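Local coordinates for particle-associated glycoside hydrolase (Acinetobacter phage Fri1, PDB 6C72), which is a phage tailspike that depolymerises the capsular polysaccharide of Acinetobacter baumannii, probably by glycosidic hydrolysis, opening the way to the host cell, at residues A273-H278 and T308-Y313; D301-P306 and L335-N340. One frame throughout, in Å; residues are numbered along the deposited sequence.

Interaction 1 of 2, residues A273-H278 and T308-Y313; sequences ALVYCH and TTDTVY. With ZN (zinc ion), chain H.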
ATOM      1  N   ALA A 273      -6.013 -16.738 -15.934  1.00 27.36           N
ATOM      2  CA  ALA A 273      -6.373 -15.605 -16.773  1.00 27.92           C
ATOM      3  C   ALA A 273      -7.409 -14.749 -16.068  1.00 26.94           C
ATOM      4  O   ALA A 273      -8.364 -15.271 -15.483  1.00 26.46           O
ATOM      5  CB  ALA A 273      -6.907 -16.054 -18.140  1.00 29.30           C
ATOM      6  N   LEU A 274      -7.192 -13.437 -16.106  1.00 29.49           N
ATOM      7  CA  LEU A 274      -8.174 -12.448 -15.689  1.00 29.05           C
ATOM      8  C   LEU A 274      -8.702 -11.798 -16.955  1.00 29.80           C
ATOM      9  O   LEU A 274      -7.928 -11.204 -17.715  1.00 30.19           O
ATOM     10  CB  LEU A 274      -7.564 -11.399 -14.757  1.00 28.51           C
ATOM     11  CG  LEU A 274      -6.781 -11.898 -13.538  1.00 28.06           C
ATOM     12  CD1 LEU A 274      -6.510 -10.741 -12.590  1.00 27.94           C
ATOM     13  CD2 LEU A 274      -7.544 -12.995 -12.829  1.00 27.82           C
ATOM     14  N   VAL A 275     -10.014 -11.884 -17.170  1.00 27.39           N
ATOM     15  CA  VAL A 275     -10.634 -11.456 -18.413  1.00 28.04           C
ATOM     16  C   VAL A 275     -11.624 -10.315 -18.203  1.00 27.86           C
ATOM     17  O   VAL A 275     -11.674  -9.377 -19.007  1.00 28.02           O
ATOM     18  CB  VAL A 275     -11.321 -12.651 -19.104  1.00 28.68           C
ATOM     19  CG1 VAL A 275     -12.005 -12.229 -20.374  1.00 29.03           C
ATOM     20  CG2 VAL A 275     -10.297 -13.751 -19.366  1.00 28.99           C
ATOM     21  N   TYR A 276     -12.390 -10.346 -17.110  1.00 28.69           N
ATOM     22  CA  TYR A 276     -13.396  -9.313 -16.856  1.00 28.81           C
ATOM     23  C   TYR A 276     -13.669  -9.333 -15.351  1.00 28.70           C
ATOM     24  O   TYR A 276     -14.438 -10.174 -14.877  1.00 29.10           O
ATOM     25  CB  TYR A 276     -14.652  -9.578 -17.671  1.00 29.41           C
ATOM     26  CG  TYR A 276     -15.752  -8.518 -17.662  1.00 29.62           C
ATOM     27  CD1 TYR A 276     -15.645  -7.343 -16.926  1.00 29.45           C
ATOM     28  CD2 TYR A 276     -16.917  -8.726 -18.400  1.00 30.04           C
ATOM     29  CE1 TYR A 276     -16.664  -6.410 -16.930  1.00 29.79           C
ATOM     30  CE2 TYR A 276     -17.944  -7.809 -18.410  1.00 30.26           C
ATOM     31  CZ  TYR A 276     -17.824  -6.653 -17.680  1.00 30.30           C
ATOM     32  OH  TYR A 276     -18.865  -5.741 -17.714  1.00 31.00           O
ATOM     33  N   CYS A 277     -13.021  -8.427 -14.614  1.00 28.38           N
ATOM     34  CA  CYS A 277     -13.088  -8.412 -13.155  1.00 28.54           C
ATOM     35  C   CYS A 277     -12.300  -7.212 -12.655  1.00 28.33           C
ATOM     36  O   CYS A 277     -11.514  -6.610 -13.391  1.00 27.89           O
ATOM     37  CB  CYS A 277     -12.534  -9.702 -12.541  1.00 28.24           C
ATOM     38  SG  CYS A 277     -10.837 -10.126 -13.082  1.00 27.30           S
ATOM     39  N   HIS A 278     -12.511  -6.871 -11.388  1.00 27.19           N
ATOM     40  CA  HIS A 278     -11.672  -5.856 -10.768  1.00 27.59           C
ATOM     41  C   HIS A 278     -11.485  -6.179  -9.292  1.00 27.46           C
ATOM     42  O   HIS A 278     -12.208  -6.996  -8.714  1.00 27.23           O
ATOM     43  CB  HIS A 278     -12.217  -4.419 -10.985  1.00 28.70           C
ATOM     44  CG  HIS A 278     -13.516  -4.123 -10.295  1.00 29.32           C
ATOM     45  ND1 HIS A 278     -13.581  -3.526  -9.054  1.00 29.93           N
ATOM     46  CD2 HIS A 278     -14.799  -4.290 -10.694  1.00 29.59           C
ATOM     47  CE1 HIS A 278     -14.844  -3.366  -8.705  1.00 30.54           C
ATOM     48  NE2 HIS A 278     -15.603  -3.817  -9.685  1.00 30.33           N
ATOM     49  N   THR A 308     -15.292  -6.589 -26.837  1.00 31.44           N
ATOM     50  CA  THR A 308     -16.312  -6.877 -25.838  1.00 30.94           C
ATOM     51  C   THR A 308     -16.247  -5.812 -24.757  1.00 30.29           C
ATOM     52  O   THR A 308     -15.388  -4.925 -24.777  1.00 30.21           O
ATOM     53  CB  THR A 308     -16.143  -8.258 -25.186  1.00 30.13           C
ATOM     54  OG1 THR A 308     -15.018  -8.225 -24.301  1.00 29.06           O
ATOM     55  CG2 THR A 308     -15.940  -9.330 -26.230  1.00 30.74           C
ATOM     56  N   THR A 309     -17.154  -5.921 -23.799  1.00 29.89           N
ATOM     57  CA  THR A 309     -17.148  -5.076 -22.616  1.00 29.24           C
ATOM     58  C   THR A 309     -16.204  -5.583 -21.540  1.00 28.09           C
ATOM     59  O   THR A 309     -16.228  -5.040 -20.430  1.00 27.54           O
ATOM     60  CB  THR A 309     -18.550  -4.975 -22.027  1.00 29.39           C
ATOM     61  OG1 THR A 309     -19.040  -6.303 -21.772  1.00 29.16           O
ATOM     62  CG2 THR A 309     -19.486  -4.199 -22.969  1.00 30.60           C
ATOM     63  N   ASP A 310     -15.407  -6.613 -21.829  1.00 29.40           N
ATOM     64  CA  ASP A 310     -14.424  -7.094 -20.866  1.00 29.08           C
ATOM     65  C   ASP A 310     -13.502  -5.967 -20.404  1.00 28.72           C
ATOM     66  O   ASP A 310     -13.024  -5.158 -21.207  1.00 28.77           O
ATOM     67  CB  ASP A 310     -13.569  -8.201 -21.476  1.00 29.47           C
ATOM     68  CG  ASP A 310     -14.310  -9.498 -21.665  1.00 29.64           C
ATOM     69  OD1 ASP A 310     -15.449  -9.651 -21.168  1.00 29.21           O
ATOM     70  OD2 ASP A 310     -13.733 -10.368 -22.347  1.00 30.12           O
ATOM     71  N   THR A 311     -13.234  -5.933 -19.103  1.00 31.27           N
ATOM     72  CA  THR A 311     -12.263  -4.996 -18.575  1.00 30.84           C
ATOM     73  C   THR A 311     -11.689  -5.583 -17.292  1.00 30.58           C
ATOM     74  O   THR A 311     -12.385  -6.301 -16.566  1.00 30.66           O
ATOM     75  CB  THR A 311     -12.886  -3.607 -18.331  1.00 30.75           C
ATOM     76  OG1 THR A 311     -11.851  -2.692 -17.945  1.00 30.33           O
ATOM     77  CG2 THR A 311     -13.942  -3.650 -17.239  1.00 30.80           C
ATOM     78  N   VAL A 312     -10.400  -5.321 -17.051  1.00 24.27           N
ATOM     79  CA  VAL A 312      -9.712  -5.786 -15.851  1.00 23.61           C
ATOM     80  C   VAL A 312      -8.912  -4.641 -15.266  1.00 23.53           C
ATOM     81  O   VAL A 312      -8.165  -3.973 -15.984  1.00 23.81           O
ATOM     82  CB  VAL A 312      -8.783  -6.982 -16.119  1.00 23.32           C
ATOM     83  CG1 VAL A 312      -8.046  -7.332 -14.834  1.00 22.77           C
ATOM     84  CG2 VAL A 312      -9.597  -8.168 -16.590  1.00 23.47           C
ATOM     85  N   TYR A 313      -9.067  -4.412 -13.967  1.00 23.25           N
ATOM     86  CA  TYR A 313      -8.327  -3.347 -13.319  1.00 23.26           C
ATOM     87  C   TYR A 313      -8.298  -3.622 -11.823  1.00 22.91           C
ATOM     88  O   TYR A 313      -9.074  -4.430 -11.317  1.00 22.76           O
ATOM     89  CB  TYR A 313      -8.928  -1.965 -13.639  1.00 23.82           C
ATOM     90  CG  TYR A 313     -10.411  -1.825 -13.379  1.00 24.03           C
ATOM     91  CD1 TYR A 313     -11.347  -2.287 -14.301  1.00 24.30           C
ATOM     92  CD2 TYR A 313     -10.877  -1.222 -12.212  1.00 24.03           C
ATOM     93  CE1 TYR A 313     -12.696  -2.165 -14.068  1.00 24.54           C
ATOM     94  CE2 TYR A 313     -12.235  -1.093 -11.974  1.00 24.26           C
ATOM     95  CZ  TYR A 313     -13.140  -1.569 -12.906  1.00 24.50           C
ATOM     96  OH  TYR A 313     -14.500  -1.453 -12.676  1.00 24.78           O
TER
HETATM   97 ZN    ZN H 805     -17.646  -3.885  -9.666  1.00 38.99          ZN
HETATM   98  O   HOH W   1     -17.514  -3.107 -18.970  1.00 31.56           O
HETATM   99  O   HOH W   2     -18.063  -4.919 -11.437  1.00 27.49           O
HETATM  100  O   HOH W   3     -17.952  -1.680 -10.077  1.00 24.13           O
HETATM  101  O   HOH W   4     -19.910  -3.545  -9.914  1.00 38.94           O
HETATM  102  O   HOH W   5     -18.157  -4.173  -7.460  1.00 32.95           O
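At a corner of the parallel beta-helix, C277 and H278 lie beside V312 and Y313 of the next coil. C277 N donates to T311 O (3.0 Å), and Y313 N returns a weak bond to C277 O (3.3 Å). H278 and Y313 share one face of the sheet. Both hold CG between the backbone N and the carbonyl carbon (chi1 67° and 52°), which sends the rings off side by side, their planes 2° apart but slid so far that they barely overlap. Instead, H278 CB sits over the centre of the Y313 ring, 3.5 Å from its centroid, a CH-pi contact, and H278 NE2 is left to bind a zinc ion at 2.0 Å, which also binds four waters. On the other face, V312 CG2 touches C277 SG (4.2 Å), small apolar groups that suit the interior. At the corner itself, the flat Y276 ring receives D310 CA over one face (4.0 Å to the centroid), while its OH is hydrogen-bonded to D250. Strand 244-247 lies beside strand 272-275, and its R247 forms a salt bridge with D310 OD1, whose other oxygen, OD2, is hydrogen-bonded by N305; outside, R167 and N319 of a second subunit pack on Y276 and H278 respectively.

Interaction 2 of 2, residues D301-P306 and L335-N340; sequences DIEPNP and LVKEQN
K337 NZ is gripped by three groups: P304 O across the contact at 2.8 Å, Q339 OE1 of its own segment at 3.1 Å, and a water that accepts from NZ at 2.6 Å. That water also donates to E303 OE2, so the opposite charges, with E303 OE2 4.9 Å from K337 NZ, meet through solvent and not as a direct salt bridge. Lysine suits the place because its long chain, extended from CG onward (chi1 177°), slides past P304 in the opposite direction and brings the ammonium to a backbone carbonyl. Q339 uses both ends of its amide: while OE1 faces the lysine, NE2 donates to N305 O (3.0 Å, 162° at the hydrogen), which lies in the amide plane although the donor stands above the plane of the carbonyl. P304 packs against both side chains, its CB 3.6 Å from Q339 NE2. Within the strands the link is backbone, I302 N giving to L335 O at 3.0 Å. L335 lays its aliphatic CB against D301 OD1 (3.4 Å). I302 and V336 turn to the other face, where branched apolar chains suit the interior: both pack on V348 of strand 348-351, and I302 also reaches V312 of strand 312-318, while strand 272-275 bonds to D301 on the far side from L335.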
ATOM      1  N   ASP A 301      -2.118 -14.288 -17.803  1.00 25.38           N
ATOM      2  CA  ASP A 301      -2.716 -13.482 -18.867  1.00 26.04           C
ATOM      3  C   ASP A 301      -3.837 -12.611 -18.309  1.00 25.82           C
ATOM      4  O   ASP A 301      -4.907 -13.116 -17.963  1.00 26.02           O
ATOM      5  CB  ASP A 301      -3.234 -14.389 -19.987  1.00 27.32           C
ATOM      6  CG  ASP A 301      -3.443 -13.650 -21.303  1.00 28.57           C
ATOM      7  OD1 ASP A 301      -2.989 -12.494 -21.440  1.00 28.07           O
ATOM      8  OD2 ASP A 301      -4.058 -14.237 -22.218  1.00 30.21           O
ATOM      9  N   ILE A 302      -3.603 -11.300 -18.244  1.00 27.79           N
ATOM     10  CA  ILE A 302      -4.684 -10.335 -18.063  1.00 27.87           C
ATOM     11  C   ILE A 302      -5.076  -9.881 -19.464  1.00 28.68           C
ATOM     12  O   ILE A 302      -4.413  -9.026 -20.052  1.00 28.63           O
ATOM     13  CB  ILE A 302      -4.269  -9.151 -17.194  1.00 27.34           C
ATOM     14  CG1 ILE A 302      -3.892  -9.616 -15.793  1.00 27.00           C
ATOM     15  CG2 ILE A 302      -5.385  -8.128 -17.146  1.00 27.56           C
ATOM     16  CD1 ILE A 302      -3.407  -8.493 -14.900  1.00 27.00           C
ATOM     17  N   GLU A 303      -6.137 -10.466 -20.015  1.00 29.70           N
ATOM     18  CA  GLU A 303      -6.516 -10.190 -21.400  1.00 30.70           C
ATOM     19  C   GLU A 303      -8.028 -10.137 -21.569  1.00 31.35           C
ATOM     20  O   GLU A 303      -8.675 -11.148 -21.872  1.00 32.26           O
ATOM     21  CB  GLU A 303      -5.909 -11.220 -22.350  1.00 31.68           C
ATOM     22  CG  GLU A 303      -6.157 -10.903 -23.797  1.00 32.63           C
ATOM     23  CD  GLU A 303      -5.353 -11.773 -24.749  1.00 33.67           C
ATOM     24  OE1 GLU A 303      -4.887 -12.867 -24.350  1.00 34.04           O
ATOM     25  OE2 GLU A 303      -5.189 -11.371 -25.920  1.00 34.26           O
ATOM     26  N   PRO A 304      -8.622  -8.953 -21.428  1.00 28.47           N
ATOM     27  CA  PRO A 304     -10.009  -8.761 -21.885  1.00 29.01           C
ATOM     28  C   PRO A 304     -10.148  -9.118 -23.359  1.00 29.87           C
ATOM     29  O   PRO A 304      -9.269  -8.820 -24.175  1.00 30.04           O
ATOM     30  CB  PRO A 304     -10.254  -7.266 -21.648  1.00 28.46           C
ATOM     31  CG  PRO A 304      -9.319  -6.910 -20.530  1.00 27.61           C
ATOM     32  CD  PRO A 304      -8.089  -7.769 -20.729  1.00 27.52           C
ATOM     33  N   ASN A 305     -11.262  -9.763 -23.698  1.00 31.64           N
ATOM     34  CA  ASN A 305     -11.473 -10.160 -25.078  1.00 32.45           C
ATOM     35  C   ASN A 305     -11.674  -8.927 -25.955  1.00 32.54           C
ATOM     36  O   ASN A 305     -12.413  -8.011 -25.576  1.00 32.15           O
ATOM     37  CB  ASN A 305     -12.682 -11.083 -25.184  1.00 32.69           C
ATOM     38  CG  ASN A 305     -12.421 -12.454 -24.596  1.00 32.68           C
ATOM     39  OD1 ASN A 305     -11.759 -13.292 -25.214  1.00 33.26           O
ATOM     40  ND2 ASN A 305     -12.940 -12.695 -23.399  1.00 31.95           N
ATOM     41  N   PRO A 306     -11.042  -8.877 -27.131  1.00 33.20           N
ATOM     42  CA  PRO A 306     -11.238  -7.725 -28.023  1.00 33.42           C
ATOM     43  C   PRO A 306     -12.701  -7.580 -28.383  1.00 33.68           C
ATOM     44  O   PRO A 306     -13.445  -8.561 -28.437  1.00 33.92           O
ATOM     45  CB  PRO A 306     -10.402  -8.074 -29.262  1.00 34.25           C
ATOM     46  CG  PRO A 306      -9.430  -9.117 -28.789  1.00 34.20           C
ATOM     47  CD  PRO A 306     -10.129  -9.881 -27.703  1.00 33.81           C
ATOM     48  N   LEU A 335       1.091 -11.015 -19.030  1.00 25.69           N
ATOM     49  CA  LEU A 335       0.530  -9.974 -19.877  1.00 26.00           C
ATOM     50  C   LEU A 335      -0.401  -9.080 -19.073  1.00 25.54           C
ATOM     51  O   LEU A 335      -1.201  -9.560 -18.268  1.00 25.22           O
ATOM     52  CB  LEU A 335      -0.257 -10.569 -21.049  1.00 26.80           C
ATOM     53  CG  LEU A 335       0.421 -11.488 -22.059  1.00 27.79           C
ATOM     54  CD1 LEU A 335       0.456 -12.909 -21.517  1.00 27.73           C
ATOM     55  CD2 LEU A 335      -0.278 -11.436 -23.416  1.00 29.09           C
ATOM     56  N   VAL A 336      -0.301  -7.778 -19.310  1.00 23.37           N
ATOM     57  CA  VAL A 336      -1.251  -6.810 -18.784  1.00 23.41           C
ATOM     58  C   VAL A 336      -1.886  -6.098 -19.975  1.00 24.13           C
ATOM     59  O   VAL A 336      -1.189  -5.435 -20.752  1.00 24.63           O
ATOM     60  CB  VAL A 336      -0.585  -5.810 -17.830  1.00 23.27           C
ATOM     61  CG1 VAL A 336      -1.604  -4.737 -17.406  1.00 23.44           C
ATOM     62  CG2 VAL A 336      -0.020  -6.531 -16.630  1.00 22.69           C
ATOM     63  N   LYS A 337      -3.194  -6.248 -20.133  1.00 28.95           N
ATOM     64  CA  LYS A 337      -3.913  -5.585 -21.217  1.00 29.54           C
ATOM     65  C   LYS A 337      -4.974  -4.674 -20.620  1.00 29.36           C
ATOM     66  O   LYS A 337      -5.998  -5.147 -20.118  1.00 29.36           O
ATOM     67  CB  LYS A 337      -4.546  -6.596 -22.170  1.00 30.28           C
ATOM     68  CG  LYS A 337      -5.355  -5.929 -23.258  1.00 30.98           C
ATOM     69  CD  LYS A 337      -6.053  -6.942 -24.138  1.00 31.90           C
ATOM     70  CE  LYS A 337      -6.893  -6.241 -25.186  1.00 32.56           C
ATOM     71  NZ  LYS A 337      -7.778  -7.197 -25.919  1.00 33.45           N
ATOM     72  N   GLU A 338      -4.731  -3.371 -20.689  1.00 30.53           N
ATOM     73  CA  GLU A 338      -5.745  -2.397 -20.322  1.00 30.52           C
ATOM     74  C   GLU A 338      -6.764  -2.313 -21.450  1.00 31.14           C
ATOM     75  O   GLU A 338      -6.390  -2.200 -22.621  1.00 31.63           O
ATOM     76  CB  GLU A 338      -5.099  -1.030 -20.052  1.00 30.39           C
ATOM     77  CG  GLU A 338      -6.049   0.035 -19.496  1.00 30.36           C
ATOM     78  CD  GLU A 338      -6.906   0.658 -20.577  1.00 30.83           C
ATOM     79  OE1 GLU A 338      -6.375   0.845 -21.696  1.00 31.21           O
ATOM     80  OE2 GLU A 338      -8.113   0.913 -20.333  1.00 30.92           O
ATOM     81  N   GLN A 339      -8.048  -2.394 -21.104  1.00 29.08           N
ATOM     82  CA  GLN A 339      -9.107  -2.242 -22.103  1.00 29.72           C
ATOM     83  C   GLN A 339     -10.354  -1.692 -21.435  1.00 29.68           C
ATOM     84  O   GLN A 339     -10.934  -2.364 -20.575  1.00 29.58           O
ATOM     85  CB  GLN A 339      -9.433  -3.571 -22.779  1.00 30.24           C
ATOM     86  CG  GLN A 339     -10.675  -3.518 -23.680  1.00 30.93           C
ATOM     87  CD  GLN A 339     -10.978  -4.870 -24.324  1.00 31.53           C
ATOM     88  OE1 GLN A 339     -10.163  -5.410 -25.077  1.00 31.90           O
ATOM     89  NE2 GLN A 339     -12.148  -5.420 -24.021  1.00 31.70           N
ATOM     90  N   ASN A 340     -10.768  -0.485 -21.836  1.00 38.32           N
ATOM     91  CA  ASN A 340     -12.038   0.091 -21.397  1.00 38.39           C
ATOM     92  C   ASN A 340     -12.132   0.192 -19.874  1.00 37.95           C
ATOM     93  O   ASN A 340     -13.218   0.061 -19.299  1.00 38.05           O
ATOM     94  CB  ASN A 340     -13.235  -0.701 -21.959  1.00 38.87           C
ATOM     95  CG  ASN A 340     -13.273  -0.724 -23.503  1.00 39.51           C
ATOM     96  OD1 ASN A 340     -12.877   0.235 -24.168  1.00 39.71           O
ATOM     97  ND2 ASN A 340     -13.785  -1.803 -24.064  1.00 39.93           N
TER
HETATM   98  O   HOH W   6      -6.300  -9.243 -26.660  1.00 30.97           O

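How the interactions relate
Interactions 1 and 2 join successive coils of one beta-helix, and their segments alternate along the chain: strands 272-275, 300-302 and 333-336 are neighbours in that order. Interaction 1 is the more buried, built on aromatic rings and small apolar groups, with a metal-bound imidazole at its outer edge. Interaction 2 is partly exposed and relies on a charged amine, an amide and backbone carbonyls where its strands give way to loops. The two touch directly. D310 OD2 lies 2.7 Å from N305 ND2, and T311 OG1 2.8 Å from Q339 O, both probable hydrogen bonds, so polar side chains tie the loop 308-311 to the turns that follow strands 300-302 and 333-336.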